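Local structure of endoglucanase (Komagataeibacter sucrofermentans, 6VC5) at residues Trp193-Asp198 with Ala242-Phe247; Val226-Ser231 with Ala280-Leu285; Trp215-Ser220 with Trp259-Asn264. The protein is a family 8 glycosyl hydrolase that probably cleaves internal beta-1,4-glucosidic bonds of cellulose and related beta-glucans. All blocks are in the same frame, centred on the assembly; numbering follows the deposited sequence. Where two conformers were deposited one is given.

Interaction 1: residues Trp193-Asp198 with Ala242-Phe247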
ATOM      1  N   TRP A 193     -18.841   7.794  10.517  1.00 10.48           N
ATOM      2  CA  TRP A 193     -18.654   7.656   9.080  1.00 10.12           C
ATOM      3  C   TRP A 193     -18.413   6.217   8.645  1.00  9.63           C
ATOM      4  O   TRP A 193     -18.304   5.957   7.437  1.00  9.97           O
ATOM      5  CB  TRP A 193     -17.483   8.524   8.617  1.00 10.32           C
ATOM      6  CG  TRP A 193     -17.651   9.952   8.985  1.00 12.47           C
ATOM      7  CD1 TRP A 193     -16.931  10.657   9.907  1.00 14.73           C
ATOM      8  CD2 TRP A 193     -18.611  10.857   8.435  1.00 12.86           C
ATOM      9  NE1 TRP A 193     -17.386  11.963   9.956  1.00 15.93           N
ATOM     10  CE2 TRP A 193     -18.414  12.108   9.058  1.00 13.58           C
ATOM     11  CE3 TRP A 193     -19.609  10.734   7.460  1.00 12.76           C
ATOM     12  CZ2 TRP A 193     -19.198  13.228   8.758  1.00 14.13           C
ATOM     13  CZ3 TRP A 193     -20.385  11.860   7.150  1.00 14.52           C
ATOM     14  CH2 TRP A 193     -20.169  13.086   7.799  1.00 13.76           C
ATOM     15  N   LYS A 194     -18.308   5.286   9.594  1.00  9.80           N
ATOM     16  CA  LYS A 194     -18.123   3.867   9.302  1.00 10.51           C
ATOM     17  C   LYS A 194     -16.881   3.649   8.439  1.00  8.93           C
ATOM     18  O   LYS A 194     -16.930   3.050   7.364  1.00 10.85           O
ATOM     19  CB  LYS A 194     -19.376   3.257   8.666  1.00 16.67           C
ATOM     20  CG  LYS A 194     -20.633   3.454   9.493  1.00 20.32           C
ATOM     21  CD  LYS A 194     -21.878   3.499   8.620  1.00 24.26           C
ATOM     22  CE  LYS A 194     -22.522   2.129   8.524  1.00 26.79           C
ATOM     23  NZ  LYS A 194     -23.995   2.198   8.725  1.00 29.33           N
ATOM     24  N   LEU A 195     -15.743   4.152   8.946  1.00  7.14           N
ATOM     25  CA  LEU A 195     -14.476   4.130   8.229  1.00  6.83           C
ATOM     26  C   LEU A 195     -13.543   3.070   8.807  1.00  7.11           C
ATOM     27  O   LEU A 195     -13.579   2.777  10.008  1.00  7.59           O
ATOM     28  CB  LEU A 195     -13.785   5.497   8.353  1.00  6.55           C
ATOM     29  CG  LEU A 195     -14.479   6.649   7.613  1.00  7.18           C
ATOM     30  CD1 LEU A 195     -14.002   7.990   8.130  1.00  9.18           C
ATOM     31  CD2 LEU A 195     -14.253   6.556   6.091  1.00  8.98           C
ATOM     32  N   PRO A 196     -12.661   2.516   7.983  1.00  6.88           N
ATOM     33  CA  PRO A 196     -11.643   1.609   8.510  1.00  6.96           C
ATOM     34  C   PRO A 196     -10.579   2.382   9.251  1.00  7.21           C
ATOM     35  O   PRO A 196     -10.266   3.540   8.893  1.00  8.21           O
ATOM     36  CB  PRO A 196     -11.073   0.949   7.244  1.00  8.87           C
ATOM     37  CG  PRO A 196     -11.215   2.040   6.185  1.00 10.62           C
ATOM     38  CD  PRO A 196     -12.508   2.760   6.535  1.00  9.44           C
ATOM     39  N   PRO A 197      -9.975   1.813  10.287  1.00  5.85           N
ATOM     40  CA  PRO A 197      -8.881   2.486  10.983  1.00  6.84           C
ATOM     41  C   PRO A 197      -7.557   2.244  10.268  1.00  6.52           C
ATOM     42  O   PRO A 197      -7.395   1.299   9.484  1.00  7.49           O
ATOM     43  CB  PRO A 197      -8.868   1.792  12.351  1.00  8.34           C
ATOM     44  CG  PRO A 197      -9.272   0.382  12.019  1.00  8.11           C
ATOM     45  CD  PRO A 197     -10.254   0.478  10.864  1.00  7.59           C
ATOM     46  N   ASP A 198      -6.588   3.116  10.576  1.00  6.11           N
ATOM     47  CA  ASP A 198      -5.204   2.847  10.192  1.00  4.02           C
ATOM     48  C   ASP A 198      -4.750   1.483  10.716  1.00  4.68           C
ATOM     49  O   ASP A 198      -4.074   0.728  10.001  1.00  6.41           O
ATOM     50  CB  ASP A 198      -4.274   3.934  10.745  1.00  6.75           C
ATOM     51  CG  ASP A 198      -4.502   5.316  10.127  1.00  8.98           C
ATOM     52  OD1 ASP A 198      -4.857   5.429   8.924  1.00  7.31           O
ATOM     53  OD2 ASP A 198      -4.270   6.310  10.867  1.00 11.10           O
ATOM     54  N   ALA A 242     -20.994   3.837  -1.124  1.00 15.18           N
ATOM     55  CA  ALA A 242     -21.926   4.855  -0.653  1.00 16.25           C
ATOM     56  C   ALA A 242     -21.431   5.498   0.634  1.00 16.77           C
ATOM     57  O   ALA A 242     -21.552   6.719   0.810  1.00 16.78           O
ATOM     58  CB  ALA A 242     -23.313   4.241  -0.459  1.00 16.94           C
ATOM     59  N   ASP A 243     -20.862   4.696   1.539  1.00 16.54           N
ATOM     60  CA  ASP A 243     -20.328   5.230   2.789  1.00 17.03           C
ATOM     61  C   ASP A 243     -19.132   6.152   2.545  1.00 14.56           C
ATOM     62  O   ASP A 243     -19.051   7.239   3.126  1.00 14.92           O
ATOM     63  CB  ASP A 243     -19.957   4.094   3.746  1.00 21.52           C
ATOM     64  CG  ASP A 243     -21.177   3.397   4.334  1.00 25.33           C
ATOM     65  OD1 ASP A 243     -22.280   3.988   4.289  1.00 27.02           O
ATOM     66  OD2 ASP A 243     -21.033   2.262   4.846  1.00 26.93           O
ATOM     67  N   PHE A 244     -18.188   5.743   1.693  1.00 13.45           N
ATOM     68  CA  PHE A 244     -17.074   6.639   1.398  1.00 12.39           C
ATOM     69  C   PHE A 244     -17.561   7.907   0.701  1.00 11.68           C
ATOM     70  O   PHE A 244     -17.074   9.005   0.985  1.00 12.96           O
ATOM     71  CB  PHE A 244     -16.009   5.925   0.552  1.00 11.91           C
ATOM     72  CG  PHE A 244     -15.113   4.994   1.331  1.00 12.58           C
ATOM     73  CD1 PHE A 244     -14.188   5.487   2.246  1.00 13.24           C
ATOM     74  CD2 PHE A 244     -15.185   3.623   1.135  1.00 11.76           C
ATOM     75  CE1 PHE A 244     -13.364   4.619   2.953  1.00 11.52           C
ATOM     76  CE2 PHE A 244     -14.359   2.749   1.836  1.00 14.01           C
ATOM     77  CZ  PHE A 244     -13.449   3.248   2.747  1.00 13.37           C
ATOM     78  N   SER A 245     -18.525   7.775  -0.216  0.54 11.54           N
ATOM     79  CA  SER A 245     -19.037   8.939  -0.934  0.54 12.70           C
ATOM     80  C   SER A 245     -19.665   9.947   0.022  0.54 12.94           C
ATOM     81  O   SER A 245     -19.451  11.157  -0.115  0.54 14.07           O
ATOM     82  CB  SER A 245     -20.057   8.501  -1.988  0.54 13.49           C
ATOM     83  OG  SER A 245     -19.452   7.693  -2.986  0.54 14.61           O
ATOM     84  N   ARG A 246     -20.427   9.463   1.009  1.00 13.41           N
ATOM     85  CA  ARG A 246     -21.044  10.364   1.977  1.00 15.27           C
ATOM     86  C   ARG A 246     -19.987  11.118   2.764  1.00 12.86           C
ATOM     87  O   ARG A 246     -20.152  12.308   3.068  1.00 12.81           O
ATOM     88  CB  ARG A 246     -21.929   9.567   2.935  1.00 16.36           C
ATOM     89  CG  ARG A 246     -23.394   9.894   2.801  1.00 21.20           C
ATOM     90  CD  ARG A 246     -24.222   9.138   3.819  1.00 22.41           C
ATOM     91  NE  ARG A 246     -23.987   7.698   3.763  1.00 24.24           N
ATOM     92  CZ  ARG A 246     -24.414   6.905   2.784  1.00 24.14           C
ATOM     93  NH1 ARG A 246     -24.162   5.601   2.825  1.00 23.00           N
ATOM     94  NH2 ARG A 246     -25.095   7.411   1.769  1.00 24.51           N
ATOM     95  N   PHE A 247     -18.889  10.437   3.091  1.00 11.50           N
ATOM     96  CA  PHE A 247     -17.793  11.054   3.823  1.00 10.67           C
ATOM     97  C   PHE A 247     -17.101  12.136   2.989  1.00 10.81           C
ATOM     98  O   PHE A 247     -16.952  13.279   3.440  1.00 11.80           O
ATOM     99  CB  PHE A 247     -16.810   9.960   4.259  1.00 10.87           C
ATOM    100  CG  PHE A 247     -15.573  10.478   4.926  1.00 10.77           C
ATOM    101  CD1 PHE A 247     -15.644  11.082   6.172  1.00 11.25           C
ATOM    102  CD2 PHE A 247     -14.338  10.346   4.316  1.00 12.52           C
ATOM    103  CE1 PHE A 247     -14.509  11.560   6.793  1.00 10.94           C
ATOM    104  CE2 PHE A 247     -13.195  10.827   4.930  1.00 12.78           C
ATOM    105  CZ  PHE A 247     -13.280  11.430   6.167  1.00 12.54           C
TER
HETATM  106  O   HOH W   1     -19.800   7.575   5.743  1.00 14.02           O

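Interaction 2: residues Val226-Ser231 with Ala280-Leu285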
ATOM      1  N   VAL A 226      -7.129   2.256   1.547  1.00  6.63           N
ATOM      2  CA  VAL A 226      -8.113   1.178   1.481  1.00  7.20           C
ATOM      3  C   VAL A 226      -9.152   1.360   0.374  1.00  7.43           C
ATOM      4  O   VAL A 226      -9.300   0.493  -0.462  1.00  8.00           O
ATOM      5  CB  VAL A 226      -8.785   0.912   2.851  1.00  6.36           C
ATOM      6  CG1 VAL A 226      -9.939  -0.076   2.711  1.00  9.01           C
ATOM      7  CG2 VAL A 226      -7.747   0.368   3.823  1.00  8.17           C
ATOM      8  N   PRO A 227      -9.869   2.471   0.366  1.00  6.81           N
ATOM      9  CA  PRO A 227     -10.826   2.650  -0.736  1.00  7.20           C
ATOM     10  C   PRO A 227     -10.157   2.616  -2.105  1.00  8.37           C
ATOM     11  O   PRO A 227     -10.752   2.103  -3.060  1.00 11.09           O
ATOM     12  CB  PRO A 227     -11.483   4.007  -0.421  1.00  7.93           C
ATOM     13  CG  PRO A 227     -10.508   4.702   0.509  1.00  7.12           C
ATOM     14  CD  PRO A 227      -9.915   3.593   1.322  1.00  6.52           C
ATOM     15  N   LEU A 228      -8.913   3.089  -2.214  1.00  6.72           N
ATOM     16  CA  LEU A 228      -8.217   3.036  -3.499  1.00  8.18           C
ATOM     17  C   LEU A 228      -7.948   1.600  -3.943  1.00  7.59           C
ATOM     18  O   LEU A 228      -8.242   1.232  -5.086  1.00  8.19           O
ATOM     19  CB  LEU A 228      -6.920   3.835  -3.436  1.00 10.76           C
ATOM     20  CG  LEU A 228      -6.248   3.918  -4.810  1.00 12.36           C
ATOM     21  CD1 LEU A 228      -7.106   4.723  -5.780  1.00 16.46           C
ATOM     22  CD2 LEU A 228      -4.869   4.516  -4.680  1.00 15.81           C
ATOM     23  N   TYR A 229      -7.387   0.768  -3.055  1.00  7.54           N
ATOM     24  CA  TYR A 229      -7.075  -0.608  -3.447  1.00  8.06           C
ATOM     25  C   TYR A 229      -8.339  -1.404  -3.750  1.00  8.87           C
ATOM     26  O   TYR A 229      -8.347  -2.222  -4.681  1.00 10.23           O
ATOM     27  CB  TYR A 229      -6.226  -1.310  -2.380  1.00  8.19           C
ATOM     28  CG  TYR A 229      -4.776  -0.859  -2.326  1.00 10.32           C
ATOM     29  CD1 TYR A 229      -4.027  -0.723  -3.493  1.00 11.96           C
ATOM     30  CD2 TYR A 229      -4.149  -0.602  -1.104  1.00 10.99           C
ATOM     31  CE1 TYR A 229      -2.707  -0.322  -3.451  1.00 13.97           C
ATOM     32  CE2 TYR A 229      -2.821  -0.201  -1.060  1.00 12.16           C
ATOM     33  CZ  TYR A 229      -2.117  -0.061  -2.237  1.00 15.11           C
ATOM     34  OH  TYR A 229      -0.796   0.335  -2.208  1.00 19.22           O
ATOM     35  N   LEU A 230      -9.413  -1.189  -2.975  1.00  9.87           N
ATOM     36  CA  LEU A 230     -10.673  -1.888  -3.229  1.00 10.85           C
ATOM     37  C   LEU A 230     -11.263  -1.479  -4.570  1.00 11.51           C
ATOM     38  O   LEU A 230     -11.734  -2.333  -5.333  1.00 11.98           O
ATOM     39  CB  LEU A 230     -11.672  -1.596  -2.114  1.00 10.51           C
ATOM     40  CG  LEU A 230     -11.358  -2.204  -0.749  1.00 12.25           C
ATOM     41  CD1 LEU A 230     -12.417  -1.759   0.265  1.00 14.46           C
ATOM     42  CD2 LEU A 230     -11.285  -3.715  -0.841  1.00 13.63           C
ATOM     43  N   SER A 231     -11.243  -0.182  -4.879  1.00 10.99           N
ATOM     44  CA  SER A 231     -11.745   0.271  -6.176  1.00 12.67           C
ATOM     45  C   SER A 231     -10.902  -0.296  -7.314  1.00 13.76           C
ATOM     46  O   SER A 231     -11.436  -0.823  -8.300  1.00 14.54           O
ATOM     47  CB  SER A 231     -11.753   1.796  -6.225  1.00 15.03           C
ATOM     48  OG  SER A 231     -12.316   2.237  -7.448  1.00 18.73           O
ATOM     49  N   ALA A 280     -10.233  10.242  -3.351  1.00  7.63           N
ATOM     50  CA  ALA A 280     -11.658  10.562  -3.277  1.00  9.25           C
ATOM     51  C   ALA A 280     -12.286  10.667  -4.654  1.00 11.23           C
ATOM     52  O   ALA A 280     -13.413  10.220  -4.862  1.00 12.71           O
ATOM     53  CB  ALA A 280     -11.861  11.877  -2.525  1.00 10.31           C
ATOM     54  N   SER A 281     -11.547  11.211  -5.619  0.55 11.61           N
ATOM     55  CA  SER A 281     -12.061  11.337  -6.972  0.55 12.59           C
ATOM     56  C   SER A 281     -12.298   9.968  -7.609  0.55 15.00           C
ATOM     57  O   SER A 281     -13.124   9.851  -8.519  0.55 17.78           O
ATOM     58  CB  SER A 281     -11.072  12.178  -7.798  0.55 13.09           C
ATOM     59  OG  SER A 281     -10.917  13.480  -7.231  0.55 13.47           O
ATOM     60  N   CYS A 282     -11.598   8.925  -7.145  1.00 15.48           N
ATOM     61  CA  CYS A 282     -11.786   7.596  -7.705  1.00 19.03           C
ATOM     62  C   CYS A 282     -12.894   6.830  -6.980  1.00 20.07           C
ATOM     63  O   CYS A 282     -13.290   5.742  -7.427  1.00 21.14           O
ATOM     64  CB  CYS A 282     -10.478   6.829  -7.584  1.00 22.33           C
ATOM     65  SG  CYS A 282      -9.102   7.455  -8.613  1.00 26.23           S
ATOM     66  N   THR A 283     -13.391   7.352  -5.850  1.00 17.83           N
ATOM     67  CA  THR A 283     -14.277   6.606  -4.956  1.00 17.40           C
ATOM     68  C   THR A 283     -15.450   7.457  -4.471  1.00 19.09           C
ATOM     69  O   THR A 283     -15.841   7.399  -3.301  1.00 19.23           O
ATOM     70  CB  THR A 283     -13.507   6.015  -3.774  1.00 17.20           C
ATOM     71  OG1 THR A 283     -12.830   7.058  -3.068  1.00 15.15           O
ATOM     72  CG2 THR A 283     -12.482   4.977  -4.241  1.00 18.49           C
ATOM     73  N   GLY A 284     -16.041   8.253  -5.358  1.00 17.35           N
ATOM     74  CA  GLY A 284     -17.342   8.851  -5.098  1.00 18.35           C
ATOM     75  C   GLY A 284     -17.385  10.347  -4.869  1.00 19.84           C
ATOM     76  O   GLY A 284     -18.485  10.889  -4.682  1.00 20.51           O
ATOM     77  N   LEU A 285     -16.268  11.045  -4.917  1.00 19.92           N
ATOM     78  CA  LEU A 285     -16.348  12.471  -4.690  1.00 22.59           C
ATOM     79  C   LEU A 285     -16.886  13.177  -5.917  1.00 28.31           C
ATOM     80  O   LEU A 285     -16.512  12.855  -7.019  1.00 28.16           O
ATOM     81  CB  LEU A 285     -15.005  13.049  -4.272  1.00 21.05           C
ATOM     82  CG  LEU A 285     -14.999  14.575  -4.176  1.00 21.97           C
ATOM     83  CD1 LEU A 285     -15.849  15.062  -3.025  1.00 21.52           C
ATOM     84  CD2 LEU A 285     -13.586  15.110  -4.046  1.00 22.59           C
TER

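Interaction 3: residues Trp215-Ser220 with Trp259-Asn264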
ATOM      1  N   TRP A 215      -1.424   3.507  18.470  1.00  7.58           N
ATOM      2  CA  TRP A 215      -1.455   4.574  17.488  1.00  9.17           C
ATOM      3  C   TRP A 215      -2.747   5.358  17.702  1.00  9.89           C
ATOM      4  O   TRP A 215      -3.718   4.808  18.227  1.00 10.45           O
ATOM      5  CB  TRP A 215      -1.488   4.023  16.055  1.00  9.40           C
ATOM      6  CG  TRP A 215      -0.313   3.200  15.619  1.00  8.49           C
ATOM      7  CD1 TRP A 215       0.804   3.644  14.955  1.00  9.00           C
ATOM      8  CD2 TRP A 215      -0.168   1.786  15.744  1.00  7.76           C
ATOM      9  NE1 TRP A 215       1.636   2.587  14.680  1.00  9.73           N
ATOM     10  CE2 TRP A 215       1.069   1.438  15.158  1.00  7.72           C
ATOM     11  CE3 TRP A 215      -0.951   0.781  16.314  1.00  8.66           C
ATOM     12  CZ2 TRP A 215       1.531   0.130  15.124  1.00  7.44           C
ATOM     13  CZ3 TRP A 215      -0.489  -0.526  16.280  1.00  9.55           C
ATOM     14  CH2 TRP A 215       0.743  -0.836  15.682  1.00  9.33           C
ATOM     15  N   PRO A 216      -2.782   6.626  17.308  1.00 11.39           N
ATOM     16  CA  PRO A 216      -4.026   7.400  17.453  1.00 13.11           C
ATOM     17  C   PRO A 216      -5.160   6.704  16.721  1.00 11.71           C
ATOM     18  O   PRO A 216      -4.947   6.115  15.648  1.00 11.33           O
ATOM     19  CB  PRO A 216      -3.688   8.744  16.797  1.00 14.80           C
ATOM     20  CG  PRO A 216      -2.197   8.847  16.882  1.00 14.53           C
ATOM     21  CD  PRO A 216      -1.679   7.439  16.777  1.00 12.26           C
ATOM     22  N   PRO A 217      -6.363   6.710  17.284  1.00 10.15           N
ATOM     23  CA  PRO A 217      -7.486   5.917  16.730  1.00  9.17           C
ATOM     24  C   PRO A 217      -8.175   6.621  15.565  1.00 10.03           C
ATOM     25  O   PRO A 217      -9.305   7.115  15.665  1.00 11.06           O
ATOM     26  CB  PRO A 217      -8.403   5.771  17.947  1.00 10.55           C
ATOM     27  CG  PRO A 217      -8.203   7.071  18.683  1.00 12.16           C
ATOM     28  CD  PRO A 217      -6.723   7.355  18.562  1.00 12.20           C
ATOM     29  N   ARG A 218      -7.504   6.638  14.412  1.00  7.90           N
ATOM     30  CA  ARG A 218      -7.876   7.501  13.301  1.00  7.96           C
ATOM     31  C   ARG A 218      -8.001   6.721  11.999  1.00  7.16           C
ATOM     32  O   ARG A 218      -7.425   5.641  11.838  1.00  7.93           O
ATOM     33  CB  ARG A 218      -6.830   8.598  13.085  1.00  7.84           C
ATOM     34  CG  ARG A 218      -6.676   9.512  14.262  1.00  7.51           C
ATOM     35  CD  ARG A 218      -5.444  10.353  14.106  1.00  8.45           C
ATOM     36  NE  ARG A 218      -5.306  11.256  15.245  1.00  9.45           N
ATOM     37  CZ  ARG A 218      -4.284  12.083  15.399  1.00 12.38           C
ATOM     38  NH1 ARG A 218      -3.323  12.116  14.489  1.00 12.73           N
ATOM     39  NH2 ARG A 218      -4.232  12.881  16.465  1.00 15.73           N
ATOM     40  N   PHE A 219      -8.759   7.290  11.080  1.00  6.94           N
ATOM     41  CA  PHE A 219      -8.664   7.061   9.639  1.00  7.08           C
ATOM     42  C   PHE A 219      -7.770   8.168   9.108  1.00  7.09           C
ATOM     43  O   PHE A 219      -8.143   9.274   9.174  1.00  8.33           O
ATOM     44  CB  PHE A 219     -10.057   7.185   8.987  1.00  7.91           C
ATOM     45  CG  PHE A 219     -10.052   7.162   7.465  1.00  8.24           C
ATOM     46  CD1 PHE A 219     -10.145   6.002   6.775  1.00  8.05           C
ATOM     47  CD2 PHE A 219     -10.032   8.332   6.762  1.00  9.37           C
ATOM     48  CE1 PHE A 219     -10.188   5.996   5.409  1.00  8.19           C
ATOM     49  CE2 PHE A 219     -10.063   8.339   5.385  1.00  9.60           C
ATOM     50  CZ  PHE A 219     -10.123   7.162   4.708  1.00  9.01           C
ATOM     51  N   SER A 220      -6.596   7.830   8.596  1.00  6.85           N
ATOM     52  CA  SER A 220      -5.650   8.824   8.142  1.00  7.17           C
ATOM     53  C   SER A 220      -4.708   8.307   7.056  1.00  6.74           C
ATOM     54  O   SER A 220      -5.152   7.768   6.094  1.00  7.10           O
ATOM     55  CB  SER A 220      -4.897   9.479   9.315  1.00  9.12           C
ATOM     56  OG  SER A 220      -3.882   8.721   9.868  1.00 11.27           O
ATOM     57  N   TRP A 259      -6.895  13.747   8.928  1.00  7.14           N
ATOM     58  CA  TRP A 259      -7.281  12.622   9.762  1.00  7.30           C
ATOM     59  C   TRP A 259      -8.641  12.884  10.380  1.00  7.14           C
ATOM     60  O   TRP A 259      -9.048  14.036  10.568  1.00  7.64           O
ATOM     61  CB  TRP A 259      -6.246  12.279  10.850  1.00  7.00           C
ATOM     62  CG  TRP A 259      -5.811  13.376  11.802  1.00  7.40           C
ATOM     63  CD1 TRP A 259      -4.642  14.070  11.745  1.00  8.65           C
ATOM     64  CD2 TRP A 259      -6.501  13.853  12.964  1.00  7.84           C
ATOM     65  NE1 TRP A 259      -4.560  14.954  12.787  1.00 10.47           N
ATOM     66  CE2 TRP A 259      -5.691  14.848  13.551  1.00 10.16           C
ATOM     67  CE3 TRP A 259      -7.731  13.545  13.565  1.00  9.72           C
ATOM     68  CZ2 TRP A 259      -6.066  15.537  14.705  1.00 10.35           C
ATOM     69  CZ3 TRP A 259      -8.101  14.231  14.720  1.00 11.45           C
ATOM     70  CH2 TRP A 259      -7.271  15.222  15.269  1.00 11.06           C
ATOM     71  N   VAL A 260      -9.342  11.791  10.688  0.56  5.92           N
ATOM     72  CA  VAL A 260     -10.583  11.818  11.460  0.56  5.91           C
ATOM     73  C   VAL A 260     -10.476  10.802  12.592  0.56  6.28           C
ATOM     74  O   VAL A 260     -10.140   9.638  12.352  0.56  7.20           O
ATOM     75  CB  VAL A 260     -11.807  11.492  10.586  0.56  7.61           C
ATOM     76  CG1 VAL A 260     -13.076  11.492  11.439  0.56  8.61           C
ATOM     77  CG2 VAL A 260     -11.920  12.475   9.444  0.56 10.08           C
ATOM     78  N   ASP A 261     -10.788  11.237  13.817  1.00  5.63           N
ATOM     79  CA  ASP A 261     -10.771  10.359  14.980  1.00  6.99           C
ATOM     80  C   ASP A 261     -12.045   9.525  14.960  1.00  7.63           C
ATOM     81  O   ASP A 261     -13.155  10.066  14.885  1.00  8.21           O
ATOM     82  CB  ASP A 261     -10.700  11.213  16.256  1.00  7.75           C
ATOM     83  CG  ASP A 261     -10.551  10.391  17.528  1.00 12.48           C
ATOM     84  OD1 ASP A 261      -9.575  10.615  18.288  1.00 14.91           O
ATOM     85  OD2 ASP A 261     -11.408   9.539  17.802  1.00 14.81           O
ATOM     86  N   LEU A 262     -11.880   8.207  15.009  1.00  7.72           N
ATOM     87  CA  LEU A 262     -13.008   7.286  14.876  1.00  7.70           C
ATOM     88  C   LEU A 262     -13.758   7.046  16.181  1.00  9.85           C
ATOM     89  O   LEU A 262     -14.759   6.317  16.177  1.00 11.42           O
ATOM     90  CB  LEU A 262     -12.509   5.964  14.297  1.00  8.70           C
ATOM     91  CG  LEU A 262     -11.796   6.122  12.949  1.00  7.31           C
ATOM     92  CD1 LEU A 262     -11.335   4.748  12.486  1.00 10.14           C
ATOM     93  CD2 LEU A 262     -12.710   6.760  11.918  1.00  8.64           C
ATOM     94  N   THR A 263     -13.309   7.636  17.290  1.00 10.04           N
ATOM     95  CA  THR A 263     -14.019   7.521  18.556  1.00 10.67           C
ATOM     96  C   THR A 263     -14.855   8.743  18.894  1.00 12.86           C
ATOM     97  O   THR A 263     -15.804   8.616  19.676  1.00 16.46           O
ATOM     98  CB  THR A 263     -13.040   7.231  19.699  1.00 13.95           C
ATOM     99  OG1 THR A 263     -12.304   8.421  20.024  1.00 18.05           O
ATOM    100  CG2 THR A 263     -12.083   6.118  19.301  1.00 15.54           C
ATOM    101  N   ASN A 264     -14.542   9.920  18.330  1.00 12.63           N
ATOM    102  CA  ASN A 264     -15.343  11.103  18.630  1.00 12.77           C
ATOM    103  C   ASN A 264     -15.664  11.977  17.428  1.00 11.36           C
ATOM    104  O   ASN A 264     -16.337  13.002  17.595  1.00 13.17           O
ATOM    105  CB  ASN A 264     -14.699  11.954  19.742  1.00 15.80           C
ATOM    106  CG  ASN A 264     -13.302  12.421  19.393  1.00 17.89           C
ATOM    107  OD1 ASN A 264     -12.916  12.474  18.226  1.00 15.36           O
ATOM    108  ND2 ASN A 264     -12.534  12.779  20.414  1.00 22.99           N
TER
HETATM  109  O   HOH W   2      -6.977  11.389  17.381  1.00 25.70           O

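Interaction 1: residues Trp193-Asp198 with Ala242-Phe247
The loop 193-198 passes alongside helix 238-251 so that W193 comes nearest F247, with their CA atoms 6.3 Å apart, and L195 comes nearest F244. Both segments belong to the mainly helical domain of family 8, an (alpha/alpha)6 barrel in its relatives. K194 has a positive phi of 57°; K194 and L195 both face F190, a G1 beta bulge, and W193, K194 and L195 all touch the helix.

The indole of W193 and the phenyl of F247 form a T-shaped pair: the F247 edge points at the indole face, CD1 of F247 lying 3.6 Å from CG of W193. F247 reaches it because its CG stands anti to the backbone N (chi1 175°). L195 suits the place beside them because its two methyls can serve two rings. Its CD1 makes a CH-pi contact over the F247 face, 4.0 Å from the ring centroid, while its CD2 touches CE1 of F244 at 3.8 Å. P196 adds a rigid apolar ring, its CD close to CZ of F244. With an alanine in place of W193 the indole would be gone, and the edge of F247 would probably lose its cover and its ring be freer to turn.

The exposed K194 and R246 flank the buried carboxylate of D243, which two arginines satisfy: OD1 accepts from NH1 of R246 at 2.9 Å, and OD2 pairs with R189, which also binds the carbonyl of K194. The lysine amine stays 4.9 Å from D243, at NZ to OD2, so its attraction is probably only long-range. Between the backbones sits one water, donating to O of W193 at 2.8 Å and to O of D243 at 2.7 Å.

Interaction 2: residues Val226-Ser231 with Ala280-Leu285
The carbonyl O of A280 is gripped twice in the turn that carries T283, by N of T283 at 3.0 Å and by N of L285, also at 3.0 Å, the two donors coming from opposite faces of its plane. This wraps the chain back tightly, and G284 suits the bend: at its phi of 110° a side chain would collide with O of T283.

The turn presents T283 to helix 225-232, joining two helices of the mainly helical domain. Its OG1 is tucked over the backbone (chi1 57°) and bonds back to O of V279, which turns the methyl CG2 outward to the other helix. There CG2 meets O of P227 at 3.6 Å and CB of S231 at 3.8 Å, one helical turn apart. A small side chain suits this close approach at S231, whose OG comes within 3.6 Å of O of C282. A looser apolar touch flanks it, CD1 of L228 reaching CB of C282 at 4.4 Å; the same leucine also packs on V279, L308 and A312.

Threonine thus does two jobs, its hydroxyl serving its own helix and its methyl the neighbour. O of P227 has its helical bond from N of S231 at 3.0 Å, so the methyl can rest on it without leaving it unsatisfied, and this mixed contact probably depends more on fit than on polar bonding.

Interaction 3: residues Trp215-Ser220 with Trp259-Asn264
A short two-stranded antiparallel sheet, strand 218-219 with strand 260-261, brings these segments together at one side of the family 8 domain. F219 and V260 are its hydrogen-bonded pair: N of F219 gives to O of V260 at 3.0 Å, and N of V260 returns a bond to O of F219 at 3.2 Å. Beyond the non-hydrogen-bonded pair of R218 and D261, a nearly straight bond runs from N of L262 to O of P217 at 2.9 Å. P217 is the centre of an inverse gamma turn that leads the chain into its strand.

R218 crosses W259 obliquely, its chain extended from CG to NE, long enough to lay the guanidinium flat over the indole, the planes only 4° apart. CZ of R218 stands 3.7 Å from the centroid of the five-membered ring, a cation-pi stack that uses both the charge and the flatness of the group. CB of P216 lies 3.4 Å above the opposite face of the guanidinium, toward its rim. At its edge NE of R218 donates to a water at 2.7 Å, which in turn donates to OD1 of D261.

F219 and V260 point to the other face of the sheet. CB of F219 touches CD2 of L262 at 4.0 Å, and both residues pack on L195, an apolar choice that suits their buried setting. S220, small enough to let its CB press on CB of W259, turns its hydroxyl to D198.

D261 also shapes the turn after its strand. Its OD2 takes N of T263 in an Asx turn and N of N264 from above the carboxylate plane, while the T263 hydroxyl OG1 donates to the same OD2 at 2.6 Å, on its syn side.

The three contacts form a chain of neighbours. Interaction 1 lies in the middle, its centre 10 Å from that of interaction 2 and 12 Å from that of interaction 3, while the outer two are 19 Å apart and do not touch. Along the sequence the segments run 193-198, 215-220, 226-231, then 242-247, 259-264, 280-285, so each later one returns to its earlier partner in the same order. F244 on helix 238-251 packs on P227 of interaction 2, and N of D198 in the loop bonds to the carbonyl of R218 in interaction 3. Loop, small sheet and three helices are thereby joined into one continuous part of the domain.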